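Local coordinates for protein GH127 beta-L-arabinofuranoside (Geobacillus stearothermophilus, PDB 4QK0) that probably hydrolyses beta-L-arabinofuranosides, releasing L-arabinose, as a family 127 glycoside hydrolase, at residues H146-A151 / E195-K200; K260-H265 / E317-D322; E333-I338 / P414-R419; F379-P384 / F408-C413; Y559-V564 / F625-Y630. One frame throughout, in Å; residues are numbered along the deposited sequence.

Contact 1 of 5, residues H146-A151 / E195-K200; sequences HLIEAA and ELALLK
Ile148 rests its CG2 methyl on the backbone carbonyl of Ala197, 3.6 Å from Ala197 O, while the CB of Ala197 lies 4.0 Å from the same methyl. Farther out, Ile148 CD1 brushes Leu198 CD2. Ala197 thus serves as the small residue at the point of closest approach, and its methyl also supports Glu149 CG at 4.0 Å. Leu196 CD1 reaches Glu149 CD at 3.7 Å, an apolar cover for a buried acid. The helices, 140-158 and 194-205, run nearly the same way, 26° apart with axes 8.5 Å from each other, as befits neighbours in the (alpha/alpha)6 barrel expected for this six-hairpin clan. The polar part is a salt bridge. CG of Glu149 stands anti to the carbonyl carbon (chi1 -68°), and the extended chain beyond it carries OE2 across to Lys200 NZ at 2.8 Å, which meets the anti lone pair of that oxygen. Lys200 bends at three successive torsions to get there, and a water joins its NZ to Glu149 O, so the ammonium holds the acid directly and the backbone carbonyl through the water. With an alanine in place of Glu149, Lys200 would probably lose its close charged mate and Leu196 CD1 the group it packs on. Glu149 OE1 has a weak, long ion pair with Arg419, and Glu84 of helix 76-92 offers Lys200 a similarly weak one.

Contact 2 of 5, residues K260-H265 / E317-D322; sequences KQAVGH and ESFTFD
His265 and Glu317 lie side by side with their ends pointing the same way, joined at the imidazole. From CB, the histidine side chain leaves with CG anti to the backbone N (chi1 -170°), which brings one ring face over Glu317 O, the oxygen being set toward the rim. CD2 comes next, 3.8 Å from Glu317 CB and nearer still to OE2. The tip, NE2, donates to Glu317 OE2 at 2.9 Å; the bond is bent, with 139° at the hydrogen. The oxygen sits close to the ring plane, yet the nitrogen approaches it from above the carboxylate plane. ND1, on the other side of the ring, caps a backbone N at the start of helix 266-283, and Glu317 OE1 bonds Tyr331 OH, so ring and carboxylate are each held at two points. A phenylalanine instead of His265 would probably leave Glu317 OE2 without this donor and the helix start without its cap. Beyond this pair the backbones run antiparallel as a short, loosely bonded ladder, with Phe319 N donating to Gly264 O at 2.9 Å. A water between Gly264 N and Phe319 O stands in for the return bond of that pair, and beyond it another spans Ala262 O and Thr320 O. Ala262 CB sits almost centrally above the Phe319 ring, 3.7 Å from its centroid and 5° off the normal, a CH-pi contact. The ladder leads straight into helix 266-283, whose Ala266 and Ala269 touch Phe319; Val299 of helix 286-302 packs against both Ala262 and Phe319.

Contact 3 of 5, residues E333-I338 / P414-R419; sequences ETCASI and PPNLAR
Ile338 lays its CD1 methyl over the backbone between Asn416 and Leu417, 3.7 Å from Leu417 N and 3.8 Å from Asn416 C. The two helices that carry these residues, 334-350 and 413-422, run in nearly the same direction, 24° apart at 9.9 Å between axes, an arrangement consistent with neighbouring helices of the (alpha/alpha)6 barrel expected for this catalytic domain. With CG1 beside the backbone N (chi1 -66°) and the chain then extended, Ile338 reaches across to the facing helix, and its CD1 also touches Leu417 CG. That branch point is shared: Thr334 CG2 comes up to Leu417 CG at 4.0 Å, the two side chains crossing at about a right angle. Thr334 turns its methyl to the neighbouring helix while OG1 is bonded to Phe380 O, so one residue serves both an apolar and a polar neighbour. One turn away from Ile338, Cys335 SG rests against Asn416 CB at 3.8 Å, in what is probably the active-site region. No hydrogen bond links the two segments; their cohesion is van der Waals contact between buried groups. The first turn of helix 334-350 is fixed from within: Glu333 O accepts from Ala336 N at 3.0 Å and from Ser337 N at 3.2 Å.

Contact 4 of 5, residues F379-P384 / F408-C413; sequences FFYVNP and FSCACC
Tyr381 pushes one side of its ring into a hollow lined by three cysteines: Cys410 and Cys412 of the loop before helix 413-422, and Cys413, the first residue of that helix. These are cysteine sulfur-aromatic contacts within the catalytic domain, consistent with the cysteine-rich active-site region of family 127 enzymes. The chi1 of -156°, with CG roughly anti to the backbone N, swings the ring out to meet that loop. Its CD2-CE2 edge is the bump: CD2 touches Cys413 SG at 3.5 Å, and CE2 touches Cys412 SG at 3.6 Å, both sulfurs lying obliquely to the ring. Cys410 closes the edge, its O near the ring plane and 3.5 Å from CE2, while its SG lies beside the phenol end; that residue is poorly ordered. On the CE1 side the ring meets Glu317; Tyr331 also touches it. Cys412 SG also lies near Cys335 SG without bonding to it here, although the two are joined as a disulfide in another structure of this protein. Cys413 in turn is the bump for a second hollow, between the side chain of Phe379 and the carbonyl of Phe380: its CB lies 4.0 Å from Phe379 CB and 3.6 Å from Phe380 O.

Contact 5 of 5, residues Y559-V564 / F625-Y630; sequences YCLEEV and FRAIPY
Cys560 N donates to Ile628 O at 2.8 Å, and Ile628 N returns a bond to Cys560 O at 3.0 Å. Together they make a hydrogen-bonded pair of antiparallel strands, 557-562 and 620-629, in the curled beta-sheet of the C-terminal domain. Over this short piece their directions are 127° apart rather than 180°, a marked twist. At the neighbouring non-hydrogen-bonded pair, the Tyr559 ring lies alongside Pro629: Pro629 CA sits over one face, off toward the rim, in a CH-pi contact, and Pro629 CD approaches Tyr559 CE2 at 3.7 Å. Beyond, Tyr559 OH is tied to Val594 O on strand 593-603, which fixes the far end of the ring. Cys560 and Ile628 share a sheet face, SG meeting CG1 at 4.1 Å. CG1 of Ile628 occupies the place between backbone N and carbonyl carbon (chi1 56°), and CD1 beyond it rests 3.4 Å from Glu562 OE1, beside an acid whose charge is answered by Arg636 and whose OE2 accepts from Cys634 N. Elsewhere the apolar packing is tight: Leu561 CD2 is pressed to 3.4 Å against Ala627 CB, and it also meets Phe625 CD1. Past the direct bonds a water continues the ladder, accepting from Glu562 N at 2.9 Å and donating to Arg626 O.

All five contacts are buried, but contact 3 lies deepest, its centre about 6 Å from that of the chain, and contact 5 farthest out at about 23 Å. Contacts 1 and 3 join helix to helix, one with a salt bridge, the other by van der Waals contact without hydrogen bond or salt bridge. Contact 2 pairs short strands through one backbone bond, waters and a histidine-carboxylate bond, and its outer end meets the second subunit; contact 4 is mostly loop on loop, rich in sulfur. Contacts 2, 3 and 4 converge where Glu317, Glu333 and Tyr381 come together. Contact 5 alone is in the C-terminal sheet, yet Tyr630 OH hydrogen-bonds Pro384 O of contact 4, tying that domain to the catalytic one.

Contact 1 of 5, residues H146-A151 / E195-K200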
# COMPACT_ATOMS: atom_id res chain seq x y z
N HIS A 146 17.59 28.36 -4.39
CA HIS A 146 16.34 29.02 -4.10
C HIS A 146 16.52 30.49 -3.83
O HIS A 146 15.68 31.28 -4.22
CB HIS A 146 15.59 28.33 -2.94
CG HIS A 146 14.65 27.28 -3.43
ND1 HIS A 146 14.87 25.94 -3.20
CD2 HIS A 146 13.60 27.36 -4.28
CE1 HIS A 146 13.96 25.24 -3.86
NE2 HIS A 146 13.17 26.07 -4.49
N LEU A 147 17.58 30.83 -3.15
CA LEU A 147 17.91 32.25 -2.88
C LEU A 147 18.22 33.05 -4.19
O LEU A 147 17.76 34.16 -4.37
CB LEU A 147 19.13 32.29 -1.98
CG LEU A 147 19.15 32.55 -0.48
CD1 LEU A 147 17.85 32.98 0.15
CD2 LEU A 147 19.90 31.49 0.30
N ILE A 148 18.99 32.43 -5.10
CA ILE A 148 19.20 32.97 -6.46
C ILE A 148 17.88 33.24 -7.15
O ILE A 148 17.64 34.36 -7.63
CB ILE A 148 20.04 32.03 -7.28
CG1 ILE A 148 21.49 32.05 -6.77
CG2 ILE A 148 19.97 32.40 -8.74
CD1 ILE A 148 22.39 30.93 -7.29
N GLU A 149 16.97 32.26 -7.15
CA GLU A 149 15.69 32.50 -7.83
C GLU A 149 15.01 33.67 -7.21
O GLU A 149 14.35 34.43 -7.92
CB GLU A 149 14.75 31.29 -7.76
CG GLU A 149 15.16 30.07 -8.54
CD GLU A 149 14.01 29.05 -8.65
OE1 GLU A 149 13.99 28.04 -7.89
OE2 GLU A 149 13.13 29.24 -9.52
N ALA A 150 15.09 33.80 -5.89
CA ALA A 150 14.32 34.88 -5.25
C ALA A 150 14.93 36.24 -5.66
O ALA A 150 14.21 37.19 -5.90
CB ALA A 150 14.39 34.74 -3.73
N ALA A 151 16.26 36.30 -5.65
CA ALA A 151 16.99 37.52 -6.01
C ALA A 151 16.73 37.95 -7.46
O ALA A 151 16.47 39.12 -7.74
CB ALA A 151 18.48 37.34 -5.76
N GLU A 195 20.87 24.07 -10.58
CA GLU A 195 21.03 24.05 -12.03
C GLU A 195 20.00 24.95 -12.72
O GLU A 195 20.37 25.84 -13.52
CB GLU A 195 21.02 22.65 -12.56
CG GLU A 195 22.00 21.75 -11.87
CD GLU A 195 21.42 21.00 -10.64
OE1 GLU A 195 20.32 21.38 -10.17
OE2 GLU A 195 22.07 20.01 -10.20
N LEU A 196 18.72 24.82 -12.37
CA LEU A 196 17.73 25.71 -12.97
C LEU A 196 17.86 27.18 -12.49
O LEU A 196 17.55 28.12 -13.20
CB LEU A 196 16.30 25.17 -12.78
CG LEU A 196 15.69 25.15 -11.36
CD1 LEU A 196 15.05 26.47 -11.03
CD2 LEU A 196 14.63 24.06 -11.21
N ALA A 197 18.30 27.35 -11.24
CA ALA A 197 18.45 28.66 -10.70
C ALA A 197 19.56 29.44 -11.43
O ALA A 197 19.40 30.58 -11.78
CB ALA A 197 18.77 28.58 -9.21
N LEU A 198 20.67 28.79 -11.62
CA LEU A 198 21.78 29.36 -12.40
C LEU A 198 21.38 29.79 -13.80
O LEU A 198 21.85 30.82 -14.26
CB LEU A 198 22.96 28.39 -12.46
CG LEU A 198 23.73 28.27 -11.17
CD1 LEU A 198 24.76 27.15 -11.20
CD2 LEU A 198 24.43 29.59 -10.82
N LEU A 199 20.50 29.07 -14.46
CA LEU A 199 20.00 29.55 -15.76
C LEU A 199 19.29 30.87 -15.62
O LEU A 199 19.39 31.72 -16.48
CB LEU A 199 19.02 28.57 -16.43
CG LEU A 199 19.51 27.17 -16.72
CD1 LEU A 199 18.47 26.38 -17.52
CD2 LEU A 199 20.80 27.25 -17.52
N LYS A 200 18.49 31.02 -14.58
CA LYS A 200 17.76 32.26 -14.42
C LYS A 200 18.74 33.39 -14.15
O LYS A 200 18.54 34.52 -14.59
CB LYS A 200 16.71 32.11 -13.31
CG LYS A 200 15.31 31.68 -13.83
CD LYS A 200 14.56 30.67 -12.94
CE LYS A 200 13.06 30.95 -12.76
NZ LYS A 200 12.69 31.33 -11.34
O HOH W 1 13.55 33.71 -10.38

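Contact 2 of 5, residues K260-H265 / E317-D322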
# COMPACT_ATOMS: atom_id res chain seq x y z
N LYS A 260 16.49 7.13 -19.34
CA LYS A 260 15.36 7.00 -20.23
C LYS A 260 14.02 6.82 -19.53
O LYS A 260 12.98 6.91 -20.19
CB LYS A 260 15.60 5.83 -21.18
CG LYS A 260 16.81 6.05 -22.08
CD LYS A 260 16.98 4.95 -23.11
CE LYS A 260 18.39 4.93 -23.69
NZ LYS A 260 18.86 6.31 -24.01
N GLN A 261 14.07 6.56 -18.23
CA GLN A 261 12.88 6.55 -17.36
C GLN A 261 13.04 7.49 -16.22
O GLN A 261 14.12 7.63 -15.65
CB GLN A 261 12.60 5.17 -16.74
CG GLN A 261 12.12 4.12 -17.71
CD GLN A 261 13.28 3.51 -18.45
OE1 GLN A 261 14.35 3.35 -17.88
NE2 GLN A 261 13.08 3.17 -19.71
N ALA A 262 11.93 8.08 -15.84
CA ALA A 262 11.85 8.82 -14.59
C ALA A 262 11.90 7.83 -13.44
O ALA A 262 11.20 6.83 -13.44
CB ALA A 262 10.56 9.61 -14.53
N VAL A 263 12.80 8.10 -12.52
CA VAL A 263 13.00 7.31 -11.31
C VAL A 263 13.24 8.25 -10.14
O VAL A 263 13.62 9.42 -10.33
CB VAL A 263 14.19 6.35 -11.42
CG1 VAL A 263 14.01 5.40 -12.60
CG2 VAL A 263 15.49 7.09 -11.58
N GLY A 264 13.11 7.72 -8.94
CA GLY A 264 13.48 8.39 -7.74
C GLY A 264 12.50 9.44 -7.30
O GLY A 264 11.36 9.46 -7.70
N HIS A 265 12.99 10.32 -6.43
CA HIS A 265 12.19 11.39 -5.85
C HIS A 265 11.69 12.32 -6.94
O HIS A 265 12.49 12.81 -7.75
CB HIS A 265 13.10 12.15 -4.86
CG HIS A 265 12.38 13.12 -4.01
ND1 HIS A 265 12.06 14.39 -4.44
CD2 HIS A 265 11.89 13.01 -2.75
CE1 HIS A 265 11.38 15.01 -3.49
NE2 HIS A 265 11.26 14.19 -2.46
N GLU A 317 8.99 9.33 -1.83
CA GLU A 317 8.17 10.32 -2.53
C GLU A 317 8.48 10.29 -4.01
O GLU A 317 8.79 11.30 -4.62
CB GLU A 317 8.40 11.70 -1.93
CG GLU A 317 8.44 11.68 -0.40
CD GLU A 317 8.83 13.03 0.18
OE1 GLU A 317 7.98 13.74 0.72
OE2 GLU A 317 10.00 13.38 0.04
N SER A 318 8.35 9.11 -4.60
CA SER A 318 9.04 8.80 -5.80
C SER A 318 8.18 8.22 -6.91
O SER A 318 7.05 7.72 -6.71
CB SER A 318 10.17 7.82 -5.45
OG SER A 318 9.63 6.69 -4.82
N PHE A 319 8.76 8.31 -8.11
CA PHE A 319 8.35 7.49 -9.20
C PHE A 319 8.57 6.03 -8.86
O PHE A 319 9.51 5.65 -8.13
CB PHE A 319 9.17 7.82 -10.43
CG PHE A 319 8.86 9.19 -11.02
CD1 PHE A 319 7.71 9.41 -11.71
CD2 PHE A 319 9.74 10.25 -10.85
CE1 PHE A 319 7.42 10.65 -12.26
CE2 PHE A 319 9.45 11.51 -11.39
CZ PHE A 319 8.29 11.72 -12.09
N THR A 320 7.70 5.19 -9.41
CA THR A 320 7.94 3.76 -9.43
C THR A 320 8.30 3.36 -10.86
O THR A 320 9.47 3.23 -11.19
CB THR A 320 6.75 2.97 -8.89
OG1 THR A 320 5.53 3.34 -9.56
CG2 THR A 320 6.61 3.29 -7.42
N PHE A 321 7.30 3.01 -11.67
CA PHE A 321 7.58 2.52 -13.01
C PHE A 321 6.37 2.70 -13.88
O PHE A 321 5.24 3.00 -13.39
CB PHE A 321 8.08 1.03 -12.96
CG PHE A 321 7.10 0.09 -12.34
CD1 PHE A 321 6.09 -0.51 -13.13
CD2 PHE A 321 7.09 -0.14 -10.98
CE1 PHE A 321 5.12 -1.33 -12.56
CE2 PHE A 321 6.12 -0.98 -10.40
CZ PHE A 321 5.15 -1.57 -11.21
N ASP A 322 6.54 2.42 -15.16
CA ASP A 322 5.45 2.64 -16.11
C ASP A 322 4.11 2.04 -15.72
O ASP A 322 3.99 0.87 -15.41
CB ASP A 322 5.85 2.08 -17.46
CG ASP A 322 7.07 2.82 -18.07
OD1 ASP A 322 7.63 3.76 -17.44
OD2 ASP A 322 7.48 2.42 -19.18
O HOH W 2 9.84 2.67 -20.07
O HOH W 3 10.75 3.96 -13.51
O HOH W 4 12.35 5.06 -8.81

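Contact 3 of 5, residues E333-I338 / P414-R419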
# COMPACT_ATOMS: atom_id res chain seq x y z
N GLU A 333 2.71 14.67 -4.65
CA GLU A 333 3.07 15.82 -3.81
C GLU A 333 2.79 17.13 -4.55
O GLU A 333 3.02 17.25 -5.76
CB GLU A 333 4.54 15.72 -3.51
CG GLU A 333 5.11 16.66 -2.52
CD GLU A 333 6.62 16.47 -2.29
OE1 GLU A 333 7.16 17.41 -1.73
OE2 GLU A 333 7.27 15.43 -2.60
N THR A 334 2.24 18.08 -3.81
CA THR A 334 1.95 19.39 -4.33
C THR A 334 3.18 19.98 -5.04
O THR A 334 3.06 20.41 -6.17
CB THR A 334 1.46 20.33 -3.18
OG1 THR A 334 0.30 19.76 -2.54
CG2 THR A 334 1.08 21.68 -3.73
N CYS A 335 4.33 19.92 -4.39
CA CYS A 335 5.56 20.45 -4.93
C CYS A 335 5.98 19.78 -6.26
O CYS A 335 6.59 20.42 -7.10
CB CYS A 335 6.68 20.35 -3.92
SG CYS A 335 6.53 21.61 -2.68
N ALA A 336 5.60 18.52 -6.46
CA ALA A 336 6.00 17.83 -7.68
C ALA A 336 5.16 18.32 -8.83
O ALA A 336 5.63 18.38 -9.95
CB ALA A 336 5.85 16.33 -7.55
N SER A 337 3.89 18.63 -8.56
CA SER A 337 3.02 19.11 -9.60
C SER A 337 3.39 20.56 -10.00
O SER A 337 3.37 20.91 -11.18
CB SER A 337 1.56 19.02 -9.18
OG SER A 337 1.11 17.70 -9.39
N ILE A 338 3.80 21.37 -9.01
CA ILE A 338 4.35 22.67 -9.27
C ILE A 338 5.60 22.50 -10.11
O ILE A 338 5.82 23.22 -11.10
CB ILE A 338 4.68 23.37 -7.94
CG1 ILE A 338 3.41 23.67 -7.16
CG2 ILE A 338 5.51 24.61 -8.18
CD1 ILE A 338 3.69 24.16 -5.75
N PRO A 414 2.92 25.55 1.21
CA PRO A 414 2.49 26.96 1.13
C PRO A 414 3.40 27.96 0.34
O PRO A 414 2.94 28.47 -0.69
CB PRO A 414 2.31 27.38 2.61
CG PRO A 414 2.45 26.15 3.42
CD PRO A 414 3.25 25.18 2.60
N PRO A 415 4.66 28.26 0.80
CA PRO A 415 5.43 29.27 0.04
C PRO A 415 5.76 28.79 -1.38
O PRO A 415 6.03 29.63 -2.29
CB PRO A 415 6.72 29.47 0.87
CG PRO A 415 6.90 28.19 1.61
CD PRO A 415 5.51 27.61 1.82
N ASN A 416 5.70 27.45 -1.54
CA ASN A 416 5.78 26.85 -2.84
C ASN A 416 4.55 27.17 -3.66
O ASN A 416 4.72 27.72 -4.74
CB ASN A 416 6.16 25.38 -2.80
CG ASN A 416 7.53 25.10 -3.45
OD1 ASN A 416 8.49 24.84 -2.74
ND2 ASN A 416 7.62 25.17 -4.79
N LEU A 417 3.33 26.87 -3.21
CA LEU A 417 2.16 27.24 -4.05
C LEU A 417 2.04 28.73 -4.26
O LEU A 417 1.68 29.17 -5.32
CB LEU A 417 0.85 26.80 -3.49
CG LEU A 417 0.22 25.54 -4.07
CD1 LEU A 417 -1.02 25.23 -3.24
CD2 LEU A 417 -0.15 25.65 -5.54
N ALA A 418 2.34 29.49 -3.25
CA ALA A 418 2.31 30.95 -3.36
C ALA A 418 3.17 31.44 -4.53
O ALA A 418 2.73 32.32 -5.26
CB ALA A 418 2.81 31.59 -2.09
N ARG A 419 4.41 30.94 -4.67
CA ARG A 419 5.29 31.49 -5.71
C ARG A 419 4.78 31.15 -7.08
O ARG A 419 4.87 31.99 -7.97
CB ARG A 419 6.74 31.11 -5.53
CG ARG A 419 7.09 29.66 -5.73
CD ARG A 419 8.58 29.47 -5.48
NE ARG A 419 8.98 28.10 -5.68
CZ ARG A 419 10.09 27.70 -6.28
NH1 ARG A 419 10.95 28.58 -6.80
NH2 ARG A 419 10.34 26.40 -6.39

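Contact 4 of 5, residues F379-P384 / F408-C413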
# COMPACT_ATOMS: atom_id res chain seq x y z
N PHE A 379 -3.43 23.26 3.79
CA PHE A 379 -2.75 22.63 2.66
C PHE A 379 -2.67 21.11 2.76
O PHE A 379 -2.71 20.52 3.86
CB PHE A 379 -1.36 23.19 2.56
CG PHE A 379 -1.32 24.68 2.47
CD1 PHE A 379 -1.30 25.48 3.65
CD2 PHE A 379 -1.37 25.33 1.26
CE1 PHE A 379 -1.28 26.87 3.60
CE2 PHE A 379 -1.32 26.73 1.21
CZ PHE A 379 -1.27 27.49 2.37
N PHE A 380 -2.56 20.49 1.58
CA PHE A 380 -2.11 19.12 1.45
C PHE A 380 -0.65 19.08 0.99
O PHE A 380 -0.21 19.88 0.14
CB PHE A 380 -2.90 18.39 0.36
CG PHE A 380 -4.21 17.86 0.77
CD1 PHE A 380 -4.39 17.27 1.98
CD2 PHE A 380 -5.27 17.98 -0.07
CE1 PHE A 380 -5.64 16.81 2.34
CE2 PHE A 380 -6.53 17.51 0.27
CZ PHE A 380 -6.71 16.91 1.48
N TYR A 381 0.09 18.13 1.53
CA TYR A 381 1.38 17.74 1.01
C TYR A 381 1.09 16.72 -0.11
O TYR A 381 1.50 16.89 -1.23
CB TYR A 381 2.20 17.20 2.15
CG TYR A 381 3.68 17.25 1.96
CD1 TYR A 381 4.33 16.22 1.31
CD2 TYR A 381 4.44 18.29 2.48
CE1 TYR A 381 5.71 16.22 1.13
CE2 TYR A 381 5.83 18.29 2.32
CZ TYR A 381 6.45 17.25 1.63
OH TYR A 381 7.82 17.18 1.41
N VAL A 382 0.25 15.73 0.19
CA VAL A 382 -0.10 14.61 -0.69
C VAL A 382 -1.44 14.80 -1.31
O VAL A 382 -2.37 15.21 -0.62
CB VAL A 382 -0.13 13.34 0.17
CG1 VAL A 382 -0.87 12.23 -0.49
CG2 VAL A 382 1.28 12.96 0.56
N ASN A 383 -1.57 14.52 -2.61
CA ASN A 383 -2.81 14.74 -3.31
C ASN A 383 -3.38 13.44 -3.88
O ASN A 383 -3.12 13.09 -5.05
CB ASN A 383 -2.68 15.73 -4.46
CG ASN A 383 -2.28 17.08 -3.97
OD1 ASN A 383 -1.10 17.34 -3.78
ND2 ASN A 383 -3.27 17.91 -3.63
N PRO A 384 -4.20 12.75 -3.10
CA PRO A 384 -4.65 11.43 -3.51
C PRO A 384 -5.75 11.53 -4.52
O PRO A 384 -6.36 12.58 -4.67
CB PRO A 384 -5.15 10.85 -2.20
CG PRO A 384 -5.68 12.03 -1.47
CD PRO A 384 -4.75 13.16 -1.80
N PHE A 408 4.77 22.24 9.11
CA PHE A 408 5.91 22.75 9.87
C PHE A 408 7.08 21.85 9.53
O PHE A 408 6.92 20.63 9.38
CB PHE A 408 5.66 22.79 11.40
CG PHE A 408 4.22 23.01 11.79
CD1 PHE A 408 3.69 24.32 11.90
CD2 PHE A 408 3.37 21.93 12.05
CE1 PHE A 408 2.36 24.53 12.26
CE2 PHE A 408 2.04 22.14 12.41
CZ PHE A 408 1.54 23.44 12.52
N SER A 409 8.25 22.44 9.37
CA SER A 409 9.49 21.70 9.11
C SER A 409 9.69 21.52 7.60
O SER A 409 10.61 22.11 7.01
CB SER A 409 9.50 20.34 9.86
OG SER A 409 10.79 20.06 10.35
N CYS A 410 8.82 20.71 6.99
CA CYS A 410 8.64 20.72 5.55
C CYS A 410 7.26 21.34 5.28
O CYS A 410 6.29 20.68 4.86
CB CYS A 410 8.80 19.33 4.94
SG CYS A 410 9.80 19.40 3.43
N ALA A 411 7.21 22.64 5.59
CA ALA A 411 6.09 23.51 5.22
C ALA A 411 6.43 24.19 3.90
O ALA A 411 6.61 25.40 3.84
CB ALA A 411 5.83 24.55 6.31
N CYS A 412 6.52 23.38 2.85
CA CYS A 412 6.79 23.86 1.51
C CYS A 412 5.50 24.02 0.70
O CYS A 412 5.39 24.91 -0.12
CB CYS A 412 7.77 22.92 0.80
SG CYS A 412 7.21 21.20 0.66
N CYS A 413 4.52 23.16 0.94
CA CYS A 413 3.26 23.27 0.24
C CYS A 413 2.83 24.75 0.11
O CYS A 413 2.44 25.17 -0.99
CB CYS A 413 2.19 22.47 0.97
SG CYS A 413 2.90 21.42 2.25

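Contact 5 of 5, residues Y559-V564 / F625-Y630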
# COMPACT_ATOMS: atom_id res chain seq x y z
N TYR A 559 -12.85 16.08 -12.68
CA TYR A 559 -13.90 16.06 -11.66
C TYR A 559 -13.70 14.89 -10.66
O TYR A 559 -12.95 13.98 -10.92
CB TYR A 559 -15.26 15.97 -12.39
CG TYR A 559 -15.69 17.35 -12.78
CD1 TYR A 559 -15.07 18.03 -13.81
CD2 TYR A 559 -16.66 18.00 -12.04
CE1 TYR A 559 -15.40 19.37 -14.10
CE2 TYR A 559 -17.06 19.27 -12.36
CZ TYR A 559 -16.40 19.98 -13.37
OH TYR A 559 -16.76 21.28 -13.62
N CYS A 560 -14.38 14.97 -9.53
CA CYS A 560 -14.37 13.92 -8.50
C CYS A 560 -15.72 13.84 -7.84
O CYS A 560 -16.57 14.76 -8.00
CB CYS A 560 -13.32 14.17 -7.48
SG CYS A 560 -13.65 15.49 -6.33
N LEU A 561 -15.97 12.70 -7.17
CA LEU A 561 -17.20 12.55 -6.36
C LEU A 561 -16.82 12.58 -4.92
O LEU A 561 -15.80 11.98 -4.52
CB LEU A 561 -17.92 11.26 -6.62
CG LEU A 561 -18.22 10.83 -8.03
CD1 LEU A 561 -19.16 9.62 -8.06
CD2 LEU A 561 -18.87 11.93 -8.77
N GLU A 562 -17.57 13.35 -4.13
CA GLU A 562 -17.38 13.43 -2.67
C GLU A 562 -18.59 12.86 -1.87
O GLU A 562 -19.75 12.93 -2.31
CB GLU A 562 -17.15 14.87 -2.23
CG GLU A 562 -15.80 15.49 -2.63
CD GLU A 562 -15.47 16.71 -1.76
OE1 GLU A 562 -16.08 17.73 -2.01
OE2 GLU A 562 -14.67 16.62 -0.81
N GLU A 563 -18.29 12.32 -0.71
CA GLU A 563 -19.29 11.74 0.17
C GLU A 563 -20.36 12.78 0.52
O GLU A 563 -21.55 12.48 0.53
CB GLU A 563 -18.61 11.27 1.44
CG GLU A 563 -19.53 10.67 2.48
CD GLU A 563 -18.79 10.00 3.66
OE1 GLU A 563 -17.56 9.73 3.64
OE2 GLU A 563 -19.46 9.76 4.66
N VAL A 564 -19.93 14.01 0.78
CA VAL A 564 -20.86 15.06 1.19
C VAL A 564 -22.01 15.19 0.19
O VAL A 564 -23.12 15.46 0.59
CB VAL A 564 -20.15 16.41 1.41
CG1 VAL A 564 -19.57 16.93 0.09
CG2 VAL A 564 -21.09 17.45 2.01
N PHE A 625 -26.17 11.35 -8.97
CA PHE A 625 -24.85 11.76 -8.42
C PHE A 625 -24.50 13.15 -8.82
O PHE A 625 -24.93 13.63 -9.85
CB PHE A 625 -23.69 10.85 -8.84
CG PHE A 625 -23.24 11.06 -10.24
CD1 PHE A 625 -22.21 11.96 -10.59
CD2 PHE A 625 -23.83 10.33 -11.24
CE1 PHE A 625 -21.81 12.10 -11.92
CE2 PHE A 625 -23.43 10.48 -12.56
CZ PHE A 625 -22.42 11.35 -12.89
N ARG A 626 -23.57 13.69 -8.08
CA ARG A 626 -23.00 14.95 -8.39
C ARG A 626 -21.50 14.96 -8.24
O ARG A 626 -20.94 14.52 -7.20
CB ARG A 626 -23.61 16.03 -7.46
CG ARG A 626 -23.18 17.40 -7.93
CD ARG A 626 -24.13 18.47 -7.43
NE ARG A 626 -23.76 18.81 -6.08
CZ ARG A 626 -24.10 19.93 -5.47
NH1 ARG A 626 -24.79 20.85 -6.12
NH2 ARG A 626 -23.73 20.13 -4.21
N ALA A 627 -20.84 15.55 -9.25
CA ALA A 627 -19.40 15.61 -9.26
C ALA A 627 -18.99 17.08 -9.25
O ALA A 627 -19.63 17.90 -9.88
CB ALA A 627 -18.85 14.87 -10.47
N ILE A 628 -17.88 17.35 -8.58
CA ILE A 628 -17.30 18.67 -8.51
C ILE A 628 -15.81 18.63 -8.96
O ILE A 628 -15.24 17.55 -9.11
CB ILE A 628 -17.35 19.23 -7.07
CG1 ILE A 628 -16.67 18.27 -6.08
CG2 ILE A 628 -18.80 19.45 -6.65
CD1 ILE A 628 -15.68 18.93 -5.19
N PRO A 629 -15.19 19.81 -9.19
CA PRO A 629 -13.83 19.83 -9.63
C PRO A 629 -12.90 19.26 -8.60
O PRO A 629 -13.03 19.57 -7.41
CB PRO A 629 -13.54 21.35 -9.80
CG PRO A 629 -14.84 21.92 -10.20
CD PRO A 629 -15.83 21.15 -9.36
N TYR A 630 -11.93 18.49 -9.06
CA TYR A 630 -10.98 17.85 -8.17
C TYR A 630 -10.31 18.83 -7.26
O TYR A 630 -10.23 18.57 -6.05
CB TYR A 630 -9.92 17.06 -8.97
CG TYR A 630 -8.84 16.50 -8.09
CD1 TYR A 630 -9.01 15.32 -7.40
CD2 TYR A 630 -7.61 17.14 -7.97
CE1 TYR A 630 -7.99 14.83 -6.58
CE2 TYR A 630 -6.60 16.62 -7.19
CZ TYR A 630 -6.81 15.48 -6.47
OH TYR A 630 -5.80 15.01 -5.70
O HOH W 5 -19.22 15.42 -5.33